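Local coordinates for protein leucine aminopeptidase 2 (Saccharomyces cerevisiae, PDB 2XQ0) that cleaves di- and tripeptides as a zinc-dependent aminopeptidase of the M1 family and also shows low epoxide hydrolase activity in vitro, at residues Val39-Ser44 / Leu127-Ser132; Gln77-Asp82 / Ala86-Glu91; Glu95-Arg100 / His150-Phe155. All coordinates share one frame; numbering follows the deposited sequence.

Contact 1: residues Val39-Ser44 / Leu127-Ser132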
ATOM      1  N   VAL A  39      19.672 -16.453   5.210  1.00 27.66           N
ATOM      2  CA  VAL A  39      19.601 -15.169   5.888  1.00 29.13           C
ATOM      3  C   VAL A  39      20.696 -15.051   6.937  1.00 32.92           C
ATOM      4  O   VAL A  39      20.771 -15.870   7.845  1.00 30.02           O
ATOM      5  CB  VAL A  39      18.262 -15.033   6.627  1.00 31.67           C
ATOM      6  CG1 VAL A  39      18.286 -13.827   7.542  1.00 29.10           C
ATOM      7  CG2 VAL A  39      17.099 -14.990   5.632  1.00 29.30           C
ATOM      8  N   SER A  40      21.525 -14.020   6.823  1.00 30.41           N
ATOM      9  CA  SER A  40      22.604 -13.790   7.770  1.00 35.95           C
ATOM     10  C   SER A  40      22.403 -12.468   8.470  1.00 36.66           C
ATOM     11  O   SER A  40      22.666 -11.423   7.884  1.00 30.60           O
ATOM     12  CB  SER A  40      23.966 -13.775   7.068  1.00 43.15           C
ATOM     13  OG  SER A  40      25.001 -13.431   7.986  1.00 40.71           O
ATOM     14  N   PHE A  41      21.947 -12.530   9.724  1.00 38.75           N
ATOM     15  CA  PHE A  41      21.791 -11.351  10.580  1.00 32.98           C
ATOM     16  C   PHE A  41      23.148 -10.767  10.922  1.00 30.33           C
ATOM     17  O   PHE A  41      23.297  -9.558  11.082  1.00 35.22           O
ATOM     18  CB  PHE A  41      21.010 -11.697  11.859  1.00 30.58           C
ATOM     19  CG  PHE A  41      19.592 -12.139  11.592  1.00 35.46           C
ATOM     20  CD1 PHE A  41      18.587 -11.204  11.394  1.00 36.49           C
ATOM     21  CD2 PHE A  41      19.273 -13.485  11.516  1.00 32.65           C
ATOM     22  CE1 PHE A  41      17.281 -11.604  11.127  1.00 30.99           C
ATOM     23  CE2 PHE A  41      17.979 -13.896  11.246  1.00 26.71           C
ATOM     24  CZ  PHE A  41      16.978 -12.953  11.055  1.00 32.23           C
ATOM     25  N   GLU A  42      24.137 -11.639  11.027  1.00 34.04           N
ATOM     26  CA  GLU A  42      25.510 -11.216  11.273  1.00 42.35           C
ATOM     27  C   GLU A  42      25.985 -10.234  10.207  1.00 41.52           C
ATOM     28  O   GLU A  42      26.563  -9.193  10.526  1.00 43.57           O
ATOM     29  CB  GLU A  42      26.444 -12.426  11.311  1.00 54.28           C
ATOM     30  CG  GLU A  42      27.868 -12.079  11.686  1.00 74.40           C
ATOM     31  CD  GLU A  42      28.858 -13.127  11.224  1.00 98.85           C
ATOM     32  OE1 GLU A  42      30.075 -12.956  11.473  1.00106.83           O
ATOM     33  OE2 GLU A  42      28.417 -14.123  10.607  1.00107.43           O
ATOM     34  N   LYS A  43      25.739 -10.559   8.939  1.00 31.31           N
ATOM     35  CA  LYS A  43      26.241  -9.731   7.855  1.00 36.08           C
ATOM     36  C   LYS A  43      25.171  -8.789   7.320  1.00 34.85           C
ATOM     37  O   LYS A  43      25.458  -7.925   6.498  1.00 32.89           O
ATOM     38  CB  LYS A  43      26.789 -10.611   6.732  1.00 39.96           C
ATOM     39  CG  LYS A  43      28.033 -11.385   7.134  1.00 49.74           C
ATOM     40  CD  LYS A  43      28.465 -12.366   6.060  1.00 60.15           C
ATOM     41  CE  LYS A  43      29.887 -12.864   6.306  1.00 65.87           C
ATOM     42  NZ  LYS A  43      30.077 -13.357   7.700  1.00 67.39           N
ATOM     43  N   SER A  44      23.945  -8.943   7.816  1.00 31.77           N
ATOM     44  CA  SER A  44      22.778  -8.293   7.221  1.00 33.92           C
ATOM     45  C   SER A  44      22.760  -8.479   5.704  1.00 30.68           C
ATOM     46  O   SER A  44      22.699  -7.511   4.946  1.00 35.08           O
ATOM     47  CB  SER A  44      22.718  -6.806   7.589  1.00 31.20           C
ATOM     48  OG  SER A  44      22.655  -6.647   8.990  1.00 39.20           O
ATOM     49  N   LEU A 127      15.320  -4.459   1.836  1.00 19.96           N
ATOM     50  CA  LEU A 127      15.251  -5.036   3.169  1.00 15.43           C
ATOM     51  C   LEU A 127      15.447  -4.001   4.249  1.00 23.29           C
ATOM     52  O   LEU A 127      16.172  -3.019   4.062  1.00 25.32           O
ATOM     53  CB  LEU A 127      16.313  -6.141   3.331  1.00 20.15           C
ATOM     54  CG  LEU A 127      16.161  -7.333   2.369  1.00 25.65           C
ATOM     55  CD1 LEU A 127      17.435  -8.206   2.359  1.00 24.82           C
ATOM     56  CD2 LEU A 127      14.912  -8.172   2.692  1.00 19.47           C
ATOM     57  N   GLN A 128      14.795  -4.215   5.384  1.00 20.20           N
ATOM     58  CA  GLN A 128      15.197  -3.526   6.599  1.00 28.88           C
ATOM     59  C   GLN A 128      15.656  -4.562   7.642  1.00 34.48           C
ATOM     60  O   GLN A 128      14.990  -5.585   7.855  1.00 24.99           O
ATOM     61  CB  GLN A 128      14.088  -2.635   7.179  1.00 23.77           C
ATOM     62  CG  GLN A 128      14.635  -1.768   8.362  1.00 25.79           C
ATOM     63  CD  GLN A 128      13.560  -1.045   9.170  1.00 32.56           C
ATOM     64  OE1 GLN A 128      12.364  -1.189   8.919  1.00 29.96           O
ATOM     65  NE2 GLN A 128      13.994  -0.257  10.149  1.00 42.32           N
ATOM     66  N   TRP A 129      16.806  -4.308   8.265  1.00 29.09           N
ATOM     67  CA  TRP A 129      17.333  -5.206   9.297  1.00 27.82           C
ATOM     68  C   TRP A 129      17.258  -4.525  10.635  1.00 28.17           C
ATOM     69  O   TRP A 129      17.646  -3.367  10.754  1.00 28.76           O
ATOM     70  CB  TRP A 129      18.805  -5.560   9.028  1.00 22.95           C
ATOM     71  CG  TRP A 129      19.046  -6.245   7.711  1.00 23.26           C
ATOM     72  CD1 TRP A 129      19.246  -5.652   6.505  1.00 26.09           C
ATOM     73  CD2 TRP A 129      19.115  -7.658   7.482  1.00 25.01           C
ATOM     74  NE1 TRP A 129      19.434  -6.609   5.530  1.00 24.90           N
ATOM     75  CE2 TRP A 129      19.357  -7.848   6.105  1.00 23.65           C
ATOM     76  CE3 TRP A 129      18.993  -8.780   8.309  1.00 25.77           C
ATOM     77  CZ2 TRP A 129      19.483  -9.111   5.535  1.00 26.05           C
ATOM     78  CZ3 TRP A 129      19.119 -10.038   7.741  1.00 28.90           C
ATOM     79  CH2 TRP A 129      19.369 -10.190   6.364  1.00 25.57           C
ATOM     80  N   LEU A 130      16.770  -5.245  11.642  1.00 28.05           N
ATOM     81  CA  LEU A 130      16.826  -4.784  13.021  1.00 33.13           C
ATOM     82  C   LEU A 130      17.673  -5.725  13.865  1.00 34.05           C
ATOM     83  O   LEU A 130      17.560  -6.945  13.738  1.00 35.15           O
ATOM     84  CB  LEU A 130      15.417  -4.694  13.616  1.00 36.65           C
ATOM     85  CG  LEU A 130      14.530  -3.581  13.062  1.00 37.25           C
ATOM     86  CD1 LEU A 130      13.700  -4.087  11.900  1.00 29.28           C
ATOM     87  CD2 LEU A 130      13.625  -3.043  14.143  1.00 40.88           C
ATOM     88  N   ASN A 131      18.518  -5.164  14.723  1.00 40.43           N
ATOM     89  CA  ASN A 131      19.298  -5.967  15.670  1.00 47.16           C
ATOM     90  C   ASN A 131      18.581  -6.194  17.008  1.00 46.57           C
ATOM     91  O   ASN A 131      17.533  -5.600  17.261  1.00 44.46           O
ATOM     92  CB  ASN A 131      20.677  -5.343  15.905  1.00 52.50           C
ATOM     93  CG  ASN A 131      20.595  -3.947  16.497  1.00 56.34           C
ATOM     94  OD1 ASN A 131      19.822  -3.698  17.422  1.00 54.66           O
ATOM     95  ND2 ASN A 131      21.398  -3.031  15.968  1.00 58.01           N
ATOM     96  N   SER A 132      19.166  -7.059  17.844  1.00 49.86           N
ATOM     97  CA  SER A 132      18.617  -7.454  19.161  1.00 54.67           C
ATOM     98  C   SER A 132      18.076  -6.316  20.022  1.00 59.23           C
ATOM     99  O   SER A 132      17.082  -6.484  20.726  1.00 57.87           O
ATOM    100  CB  SER A 132      19.676  -8.206  19.987  1.00 50.99           C
ATOM    101  OG  SER A 132      19.895  -9.527  19.515  1.00 54.66           O
TER
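W129 reaches across from the edge strand 127-130 of a four-stranded antiparallel sheet and packs against S44, F41 and V39. V39 lies at the end of strand 28-40 of the large mixed sheet, and F41 and S44 lie in the turn that follows. Both sheets lie in the N-terminal beta domain of the M1 peptidase fold, and the indole is one of the links between them.

The first torsion of W129 sets CG anti to its carbonyl carbon (chi1 -60°), and the ring extends toward the turn. S44 lies over one face of it. Its CB forms a CH-pi contact with the five-membered ring, 3.6 Å from that centroid and almost exactly on the ring normal. The S44 backbone continues over the six-membered ring, with S44 C 3.3 Å from W129 CZ2.

The far rim of the indole meets two apolar side chains near its own plane. F41 takes the W129 edge against the face of its phenyl ring. The pair is an offset edge-to-face stack, with planes at 88° and centroids of the six-membered rings 5.8 Å apart. V39 CG1 comes up to the same rim at W129 CZ3, 3.9 Å away. This methyl also lies over the F41 ring, toward its rim, and so fills the angle between the two aromatic groups.

The turn is braced from within. S40 OG accepts a hydrogen bond from K43 N at 3.1 Å, an ST motif. V142 and I46 also touch the W129 side chain. S40 O stands 3.8 Å from W129 CZ3.

Contact 2: residues Gln77-Asp82 / Ala86-Glu91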
ATOM      1  N   GLN A  77      27.564 -13.390  -8.445  1.00 29.47           N
ATOM      2  CA  GLN A  77      28.798 -14.140  -8.221  1.00 32.94           C
ATOM      3  C   GLN A  77      29.087 -15.155  -9.311  1.00 36.81           C
ATOM      4  O   GLN A  77      30.224 -15.253  -9.792  1.00 32.58           O
ATOM      5  CB  GLN A  77      28.738 -14.841  -6.862  1.00 32.18           C
ATOM      6  CG  GLN A  77      28.646 -13.897  -5.695  1.00 28.48           C
ATOM      7  CD  GLN A  77      28.255 -14.614  -4.424  1.00 36.83           C
ATOM      8  OE1 GLN A  77      27.294 -15.384  -4.406  1.00 38.22           O
ATOM      9  NE2 GLN A  77      28.996 -14.368  -3.350  1.00 42.22           N
ATOM     10  N   GLU A  78      28.070 -15.923  -9.690  1.00 31.41           N
ATOM     11  CA  GLU A  78      28.244 -16.942 -10.719  1.00 33.11           C
ATOM     12  C   GLU A  78      26.940 -17.116 -11.470  1.00 31.55           C
ATOM     13  O   GLU A  78      25.874 -16.887 -10.920  1.00 27.39           O
ATOM     14  CB  GLU A  78      28.647 -18.286 -10.095  1.00 36.49           C
ATOM     15  CG  GLU A  78      29.913 -18.249  -9.253  1.00 50.70           C
ATOM     16  CD  GLU A  78      30.153 -19.540  -8.476  1.00 67.55           C
ATOM     17  OE1 GLU A  78      29.819 -20.627  -8.994  1.00 69.03           O
ATOM     18  OE2 GLU A  78      30.680 -19.464  -7.343  1.00 75.44           O
ATOM     19  N   VAL A  79      27.030 -17.539 -12.724  1.00 28.39           N
ATOM     20  CA  VAL A  79      25.849 -17.871 -13.515  1.00 30.81           C
ATOM     21  C   VAL A  79      26.065 -19.176 -14.283  1.00 32.56           C
ATOM     22  O   VAL A  79      27.102 -19.358 -14.942  1.00 39.20           O
ATOM     23  CB  VAL A  79      25.557 -16.795 -14.560  1.00 27.08           C
ATOM     24  CG1 VAL A  79      24.310 -17.177 -15.344  1.00 25.66           C
ATOM     25  CG2 VAL A  79      25.400 -15.420 -13.905  1.00 26.14           C
ATOM     26  N   HIS A  80      25.081 -20.066 -14.214  1.00 32.85           N
ATOM     27  CA  HIS A  80      25.115 -21.325 -14.954  1.00 31.89           C
ATOM     28  C   HIS A  80      23.838 -21.472 -15.775  1.00 34.35           C
ATOM     29  O   HIS A  80      22.747 -21.118 -15.318  1.00 35.36           O
ATOM     30  CB  HIS A  80      25.193 -22.507 -13.997  1.00 33.44           C
ATOM     31  CG  HIS A  80      26.515 -22.664 -13.319  1.00 39.08           C
ATOM     32  ND1 HIS A  80      26.831 -22.014 -12.147  1.00 39.01           N
ATOM     33  CD2 HIS A  80      27.587 -23.428 -13.627  1.00 42.81           C
ATOM     34  CE1 HIS A  80      28.050 -22.356 -11.772  1.00 46.66           C
ATOM     35  NE2 HIS A  80      28.533 -23.212 -12.653  1.00 48.43           N
ATOM     36  N   ILE A  81      23.981 -21.978 -16.993  1.00 34.99           N
ATOM     37  CA  ILE A  81      22.844 -22.402 -17.801  1.00 32.08           C
ATOM     38  C   ILE A  81      22.989 -23.895 -18.116  1.00 38.17           C
ATOM     39  O   ILE A  81      24.025 -24.337 -18.603  1.00 36.35           O
ATOM     40  CB  ILE A  81      22.738 -21.592 -19.097  1.00 40.75           C
ATOM     41  CG1 ILE A  81      22.334 -20.145 -18.774  1.00 42.12           C
ATOM     42  CG2 ILE A  81      21.721 -22.232 -20.032  1.00 36.80           C
ATOM     43  CD1 ILE A  81      22.514 -19.165 -19.928  1.00 37.24           C
ATOM     44  N   ASP A  82      21.962 -24.673 -17.803  1.00 39.29           N
ATOM     45  CA  ASP A  82      22.016 -26.111 -18.003  1.00 47.15           C
ATOM     46  C   ASP A  82      23.276 -26.737 -17.403  1.00 49.29           C
ATOM     47  O   ASP A  82      23.967 -27.512 -18.058  1.00 62.76           O
ATOM     48  CB  ASP A  82      21.918 -26.429 -19.495  1.00 42.42           C
ATOM     49  CG  ASP A  82      20.557 -26.099 -20.060  1.00 43.71           C
ATOM     50  OD1 ASP A  82      19.620 -25.899 -19.253  1.00 48.31           O
ATOM     51  OD2 ASP A  82      20.415 -26.037 -21.297  1.00 49.87           O
ATOM     52  N   ALA A  86      28.149 -19.829 -17.546  1.00 33.48           N
ATOM     53  CA  ALA A  86      27.744 -18.969 -18.648  1.00 35.66           C
ATOM     54  C   ALA A  86      28.375 -17.591 -18.518  1.00 36.23           C
ATOM     55  O   ALA A  86      28.432 -17.028 -17.431  1.00 39.55           O
ATOM     56  CB  ALA A  86      26.229 -18.864 -18.710  1.00 42.17           C
ATOM     57  N   ASP A  87      28.860 -17.055 -19.628  1.00 32.45           N
ATOM     58  CA  ASP A  87      29.446 -15.722 -19.616  1.00 37.32           C
ATOM     59  C   ASP A  87      28.394 -14.691 -19.227  1.00 36.05           C
ATOM     60  O   ASP A  87      27.251 -14.778 -19.678  1.00 34.25           O
ATOM     61  CB  ASP A  87      30.030 -15.384 -20.986  1.00 40.20           C
ATOM     62  CG  ASP A  87      31.331 -16.135 -21.270  1.00 53.31           C
ATOM     63  OD1 ASP A  87      31.939 -16.665 -20.313  1.00 55.21           O
ATOM     64  OD2 ASP A  87      31.747 -16.184 -22.450  1.00 54.70           O
ATOM     65  N   PHE A  88      28.779 -13.716 -18.401  1.00 29.05           N
ATOM     66  CA  PHE A  88      27.856 -12.665 -17.996  1.00 31.41           C
ATOM     67  C   PHE A  88      28.620 -11.398 -17.658  1.00 32.05           C
ATOM     68  O   PHE A  88      29.806 -11.449 -17.334  1.00 30.58           O
ATOM     69  CB  PHE A  88      26.988 -13.118 -16.801  1.00 26.91           C
ATOM     70  CG  PHE A  88      27.733 -13.226 -15.497  1.00 29.51           C
ATOM     71  CD1 PHE A  88      27.751 -12.162 -14.597  1.00 33.22           C
ATOM     72  CD2 PHE A  88      28.413 -14.389 -15.163  1.00 32.40           C
ATOM     73  CE1 PHE A  88      28.443 -12.258 -13.387  1.00 29.81           C
ATOM     74  CE2 PHE A  88      29.106 -14.491 -13.962  1.00 31.70           C
ATOM     75  CZ  PHE A  88      29.122 -13.421 -13.078  1.00 34.64           C
ATOM     76  N   GLN A  89      27.927 -10.268 -17.725  1.00 25.11           N
ATOM     77  CA  GLN A  89      28.509  -8.966 -17.408  1.00 31.35           C
ATOM     78  C   GLN A  89      27.424  -8.060 -16.835  1.00 34.68           C
ATOM     79  O   GLN A  89      26.313  -7.995 -17.356  1.00 35.08           O
ATOM     80  CB  GLN A  89      29.130  -8.327 -18.655  1.00 30.58           C
ATOM     81  CG  GLN A  89      29.626  -6.875 -18.475  1.00 38.71           C
ATOM     82  CD  GLN A  89      30.958  -6.773 -17.744  1.00 39.42           C
ATOM     83  OE1 GLN A  89      31.110  -5.996 -16.795  1.00 39.95           O
ATOM     84  NE2 GLN A  89      31.930  -7.557 -18.183  1.00 37.40           N
ATOM     85  N   ILE A  90      27.749  -7.379 -15.747  1.00 30.13           N
ATOM     86  CA  ILE A  90      26.877  -6.373 -15.170  1.00 27.47           C
ATOM     87  C   ILE A  90      27.193  -5.044 -15.842  1.00 31.23           C
ATOM     88  O   ILE A  90      28.361  -4.718 -16.075  1.00 25.26           O
ATOM     89  CB  ILE A  90      27.098  -6.271 -13.635  1.00 32.66           C
ATOM     90  CG1 ILE A  90      25.941  -5.560 -12.959  1.00 28.38           C
ATOM     91  CG2 ILE A  90      28.429  -5.587 -13.304  1.00 41.78           C
ATOM     92  CD1 ILE A  90      24.716  -6.435 -12.828  1.00 40.92           C
ATOM     93  N   GLU A  91      26.156  -4.299 -16.207  1.00 27.40           N
ATOM     94  CA  GLU A  91      26.359  -2.986 -16.791  1.00 26.54           C
ATOM     95  C   GLU A  91      26.396  -1.966 -15.670  1.00 20.63           C
ATOM     96  O   GLU A  91      25.883  -2.222 -14.584  1.00 25.29           O
ATOM     97  CB  GLU A  91      25.229  -2.671 -17.782  1.00 28.50           C
ATOM     98  CG  GLU A  91      25.248  -3.568 -19.022  1.00 32.71           C
ATOM     99  CD  GLU A  91      24.277  -3.114 -20.098  1.00 42.93           C
ATOM    100  OE1 GLU A  91      23.362  -2.331 -19.777  1.00 43.07           O
ATOM    101  OE2 GLU A  91      24.424  -3.541 -21.267  1.00 39.33           O
TER
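F88 lays one face of its phenyl ring over the CG2 methyl of V79. The methyl makes a CH-pi contact, 3.7 Å from the ring centroid and 23° off the normal. It sits toward the rim, where V79 CG2 comes within 3.4 Å of F88 CD2. F88 holds CG between its backbone N and its carbonyl carbon (chi1 71°), and this turns the ring back across strand 74-81.

The rest of the ring runs along the strand backbone. F88 CZ points at the carbonyl of Q77, with Q77 O near the ring plane and 3.9 Å away. At another part of the edge lies A86 O, also in plane. An alanine in place of F88 would probably leave the V79 methyl without its aromatic cover and open a gap beside the Q77 carbonyl.

A86 carries the other half of the contact. Its backbone N gives a hydrogen bond to V79 O, 2.8 Å long with an angle of 165° at the hydrogen. The A86 methyl points toward strand 74-81 and meets the end of I81, with A86 CB 3.9 Å from I81 CD1. V79 CG1 approaches the same methyl less closely.

V79, I81 and F88 turn their side chains to strand 101-104 as well, where I103 touches the first two and L101 the third. L114 of strand 111-120 also touches V79 and I81. On the far side of strand 74-81, Q77 and E78 both face Q117 in a classic beta bulge. The whole is a beta hairpin of strands 74-81 and 84-90, part of the large mixed sheet of the M1 N-terminal domain.

Contact 3: residues Glu95-Arg100 / His150-Phe155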
ATOM      1  N   GLU A  95      20.283   5.357 -13.309  1.00 28.98           N
ATOM      2  CA  GLU A  95      19.171   5.693 -12.445  1.00 36.62           C
ATOM      3  C   GLU A  95      17.940   5.986 -13.288  1.00 32.09           C
ATOM      4  O   GLU A  95      18.062   6.436 -14.425  1.00 37.11           O
ATOM      5  CB  GLU A  95      19.525   6.875 -11.550  1.00 38.67           C
ATOM      6  CG  GLU A  95      20.839   6.685 -10.809  1.00 40.97           C
ATOM      7  CD  GLU A  95      20.755   5.647  -9.709  1.00 47.56           C
ATOM      8  OE1 GLU A  95      19.631   5.228  -9.365  1.00 43.53           O
ATOM      9  OE2 GLU A  95      21.819   5.262  -9.174  1.00 50.81           O
ATOM     10  N   PRO A  96      16.752   5.714 -12.735  1.00 25.83           N
ATOM     11  CA  PRO A  96      16.614   5.098 -11.421  1.00 27.35           C
ATOM     12  C   PRO A  96      16.409   3.596 -11.547  1.00 30.27           C
ATOM     13  O   PRO A  96      16.015   2.984 -10.568  1.00 26.86           O
ATOM     14  CB  PRO A  96      15.330   5.733 -10.891  1.00 26.67           C
ATOM     15  CG  PRO A  96      14.503   5.914 -12.111  1.00 23.39           C
ATOM     16  CD  PRO A  96      15.450   6.166 -13.261  1.00 28.87           C
ATOM     17  N   LEU A  97      16.680   3.004 -12.709  1.00 16.77           N
ATOM     18  CA  LEU A  97      16.276   1.606 -12.920  1.00 21.34           C
ATOM     19  C   LEU A  97      17.276   0.526 -12.484  1.00 22.00           C
ATOM     20  O   LEU A  97      16.907  -0.649 -12.391  1.00 20.96           O
ATOM     21  CB  LEU A  97      15.853   1.370 -14.373  1.00 16.11           C
ATOM     22  CG  LEU A  97      14.653   2.194 -14.859  1.00 23.03           C
ATOM     23  CD1 LEU A  97      14.312   1.821 -16.271  1.00 26.49           C
ATOM     24  CD2 LEU A  97      13.425   2.011 -13.918  1.00 20.36           C
ATOM     25  N   GLY A  98      18.533   0.901 -12.264  1.00 16.61           N
ATOM     26  CA  GLY A  98      19.516  -0.049 -11.760  1.00 20.11           C
ATOM     27  C   GLY A  98      20.566  -0.545 -12.753  1.00 20.54           C
ATOM     28  O   GLY A  98      20.900   0.131 -13.740  1.00 25.81           O
ATOM     29  N   SER A  99      21.093  -1.744 -12.486  1.00 22.77           N
ATOM     30  CA  SER A  99      22.214  -2.289 -13.244  1.00 24.52           C
ATOM     31  C   SER A  99      21.759  -3.503 -14.032  1.00 26.90           C
ATOM     32  O   SER A  99      21.413  -4.524 -13.463  1.00 30.03           O
ATOM     33  CB  SER A  99      23.359  -2.696 -12.299  1.00 23.36           C
ATOM     34  OG  SER A  99      23.839  -1.583 -11.559  1.00 25.82           O
ATOM     35  N   ARG A 100      21.766  -3.404 -15.352  1.00 27.84           N
ATOM     36  CA  ARG A 100      21.338  -4.532 -16.162  1.00 20.43           C
ATOM     37  C   ARG A 100      22.362  -5.661 -16.070  1.00 22.90           C
ATOM     38  O   ARG A 100      23.559  -5.427 -16.178  1.00 23.84           O
ATOM     39  CB  ARG A 100      21.155  -4.102 -17.621  1.00 21.74           C
ATOM     40  CG  ARG A 100      20.737  -5.238 -18.549  1.00 23.81           C
ATOM     41  CD  ARG A 100      20.701  -4.769 -20.021  1.00 23.37           C
ATOM     42  NE  ARG A 100      19.514  -3.977 -20.331  1.00 26.01           N
ATOM     43  CZ  ARG A 100      19.539  -2.720 -20.763  1.00 30.31           C
ATOM     44  NH1 ARG A 100      20.694  -2.105 -20.939  1.00 29.91           N
ATOM     45  NH2 ARG A 100      18.407  -2.077 -21.024  1.00 32.04           N
ATOM     46  N   HIS A 150      11.735  -2.878  -6.297  1.00 21.45           N
ATOM     47  CA  HIS A 150      12.838  -3.235  -5.398  1.00 13.87           C
ATOM     48  C   HIS A 150      13.139  -4.737  -5.405  1.00 15.65           C
ATOM     49  O   HIS A 150      14.109  -5.177  -4.778  1.00 20.55           O
ATOM     50  CB  HIS A 150      12.529  -2.765  -3.972  1.00 15.78           C
ATOM     51  CG  HIS A 150      12.456  -1.276  -3.842  1.00 25.72           C
ATOM     52  ND1 HIS A 150      13.564  -0.468  -3.976  1.00 24.57           N
ATOM     53  CD2 HIS A 150      11.409  -0.449  -3.620  1.00 31.56           C
ATOM     54  CE1 HIS A 150      13.203   0.795  -3.831  1.00 31.50           C
ATOM     55  NE2 HIS A 150      11.901   0.834  -3.605  1.00 34.96           N
ATOM     56  N   ALA A 151      12.318  -5.532  -6.088  1.00 15.69           N
ATOM     57  CA  ALA A 151      12.603  -6.972  -6.154  1.00 14.10           C
ATOM     58  C   ALA A 151      13.984  -7.205  -6.757  1.00 18.26           C
ATOM     59  O   ALA A 151      14.723  -8.094  -6.331  1.00 20.55           O
ATOM     60  CB  ALA A 151      11.544  -7.701  -6.933  1.00 20.04           C
ATOM     61  N   ARG A 152      14.339  -6.390  -7.745  1.00 18.15           N
ATOM     62  CA  ARG A 152      15.659  -6.477  -8.382  1.00 17.42           C
ATOM     63  C   ARG A 152      16.801  -6.135  -7.408  1.00 16.18           C
ATOM     64  O   ARG A 152      17.967  -6.311  -7.738  1.00 17.63           O
ATOM     65  CB  ARG A 152      15.725  -5.556  -9.611  1.00 10.94           C
ATOM     66  CG  ARG A 152      15.650  -4.063  -9.241  1.00 16.20           C
ATOM     67  CD  ARG A 152      15.423  -3.143 -10.452  1.00 20.00           C
ATOM     68  NE  ARG A 152      14.121  -3.382 -11.080  1.00 16.99           N
ATOM     69  CZ  ARG A 152      13.591  -2.670 -12.074  1.00 16.57           C
ATOM     70  NH1 ARG A 152      14.250  -1.648 -12.623  1.00 19.34           N
ATOM     71  NH2 ARG A 152      12.385  -2.993 -12.531  1.00 16.82           N
ATOM     72  N   SER A 153      16.479  -5.649  -6.213  1.00 17.45           N
ATOM     73  CA  SER A 153      17.542  -5.367  -5.233  1.00 20.36           C
ATOM     74  C   SER A 153      17.645  -6.521  -4.239  1.00 21.40           C
ATOM     75  O   SER A 153      18.532  -6.548  -3.363  1.00 22.26           O
ATOM     76  CB  SER A 153      17.267  -4.038  -4.524  1.00 28.83           C
ATOM     77  OG  SER A 153      18.347  -3.611  -3.723  1.00 31.18           O
ATOM     78  N   LEU A 154      16.729  -7.481  -4.381  1.00 22.34           N
ATOM     79  CA  LEU A 154      16.711  -8.683  -3.538  1.00 20.20           C
ATOM     80  C   LEU A 154      17.208  -9.917  -4.309  1.00 24.56           C
ATOM     81  O   LEU A 154      17.966 -10.722  -3.775  1.00 23.04           O
ATOM     82  CB  LEU A 154      15.309  -8.944  -2.974  1.00 18.90           C
ATOM     83  CG  LEU A 154      15.174 -10.203  -2.117  1.00 24.81           C
ATOM     84  CD1 LEU A 154      16.112 -10.135  -0.900  1.00 23.67           C
ATOM     85  CD2 LEU A 154      13.737 -10.460  -1.663  1.00 25.35           C
ATOM     86  N   PHE A 155      16.784 -10.059  -5.564  1.00 22.27           N
ATOM     87  CA  PHE A 155      17.347 -11.086  -6.452  1.00 19.45           C
ATOM     88  C   PHE A 155      17.257 -10.664  -7.910  1.00 19.18           C
ATOM     89  O   PHE A 155      16.386  -9.899  -8.277  1.00 17.67           O
ATOM     90  CB  PHE A 155      16.666 -12.449  -6.252  1.00 21.11           C
ATOM     91  CG  PHE A 155      15.186 -12.450  -6.531  1.00 26.50           C
ATOM     92  CD1 PHE A 155      14.688 -13.013  -7.698  1.00 28.36           C
ATOM     93  CD2 PHE A 155      14.296 -11.895  -5.629  1.00 27.72           C
ATOM     94  CE1 PHE A 155      13.313 -13.025  -7.959  1.00 33.82           C
ATOM     95  CE2 PHE A 155      12.921 -11.895  -5.882  1.00 30.39           C
ATOM     96  CZ  PHE A 155      12.431 -12.460  -7.052  1.00 27.15           C
TER
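R152 and L97 make this contact between them. The guanidinium of R152 meets the backbone carbonyl of L97 edge-on. R152 NH1 donates to L97 O over 2.8 Å, with an angle of 156° at the hydrogen. The bond uses a lone pair of the oxygen and lies in the carbonyl plane. The acceptor is also only 7° out of the guanidinium plane.

The R152 chain bends to get there. After an extended second torsion, the bend at chi3 (65°) swings the guanidinium round to the carbonyl. R152 CD, already close, lies 3.5 Å from L97 O. The carbonyl is therefore approached both by the NH1 tip and by the chain behind it. The L97 side chain slants across that of R152, with L97 CB 3.8 Å from R152 NH1 and CD2 slightly farther. Its contribution is packing beside the polar bond.

G98 comes next in the chain. A CB at its backbone angles would collide with the L97 carbonyl oxygen, so glycine suits the position.

R152 is buried, and its other nitrogens have partners too. NE forms a salt bridge with D159, and NH2 donates to S20 O. Gripped at three nitrogens, the group is unlikely to rotate, and the nearby carboxylate would be expected to stabilise its positive charge.

R152 stands in the short 3-10 segment 151-153, where S153 N bonds to H150 O at 2.8 Å. Its side chain is about 9 Å from that of L146, a substrate-binding residue. The arrangement is that of a buried arginine cross-linking two connecting loops within the M1 N-terminal domain.

In the fold
From the N terminus, strand 28-40 ends in the first half of contact 1. The chain then runs through strands 45-56 and 66-69 to the hairpin of contact 2, which closes at once over a short turn. The loop 95-100 follows and opens contact 3. Residues 127-132 complete contact 1, so contact 2 is nested inside its loop. Contact 3 closes last, at 150-155, and crosses contact 1. Contacts 2 and 3 meet directly through the E91-R100 salt bridge, and contacts 1 and 3 through L127 and L154. Together they tie the large mixed sheet to the four-stranded sheet and the connecting loops.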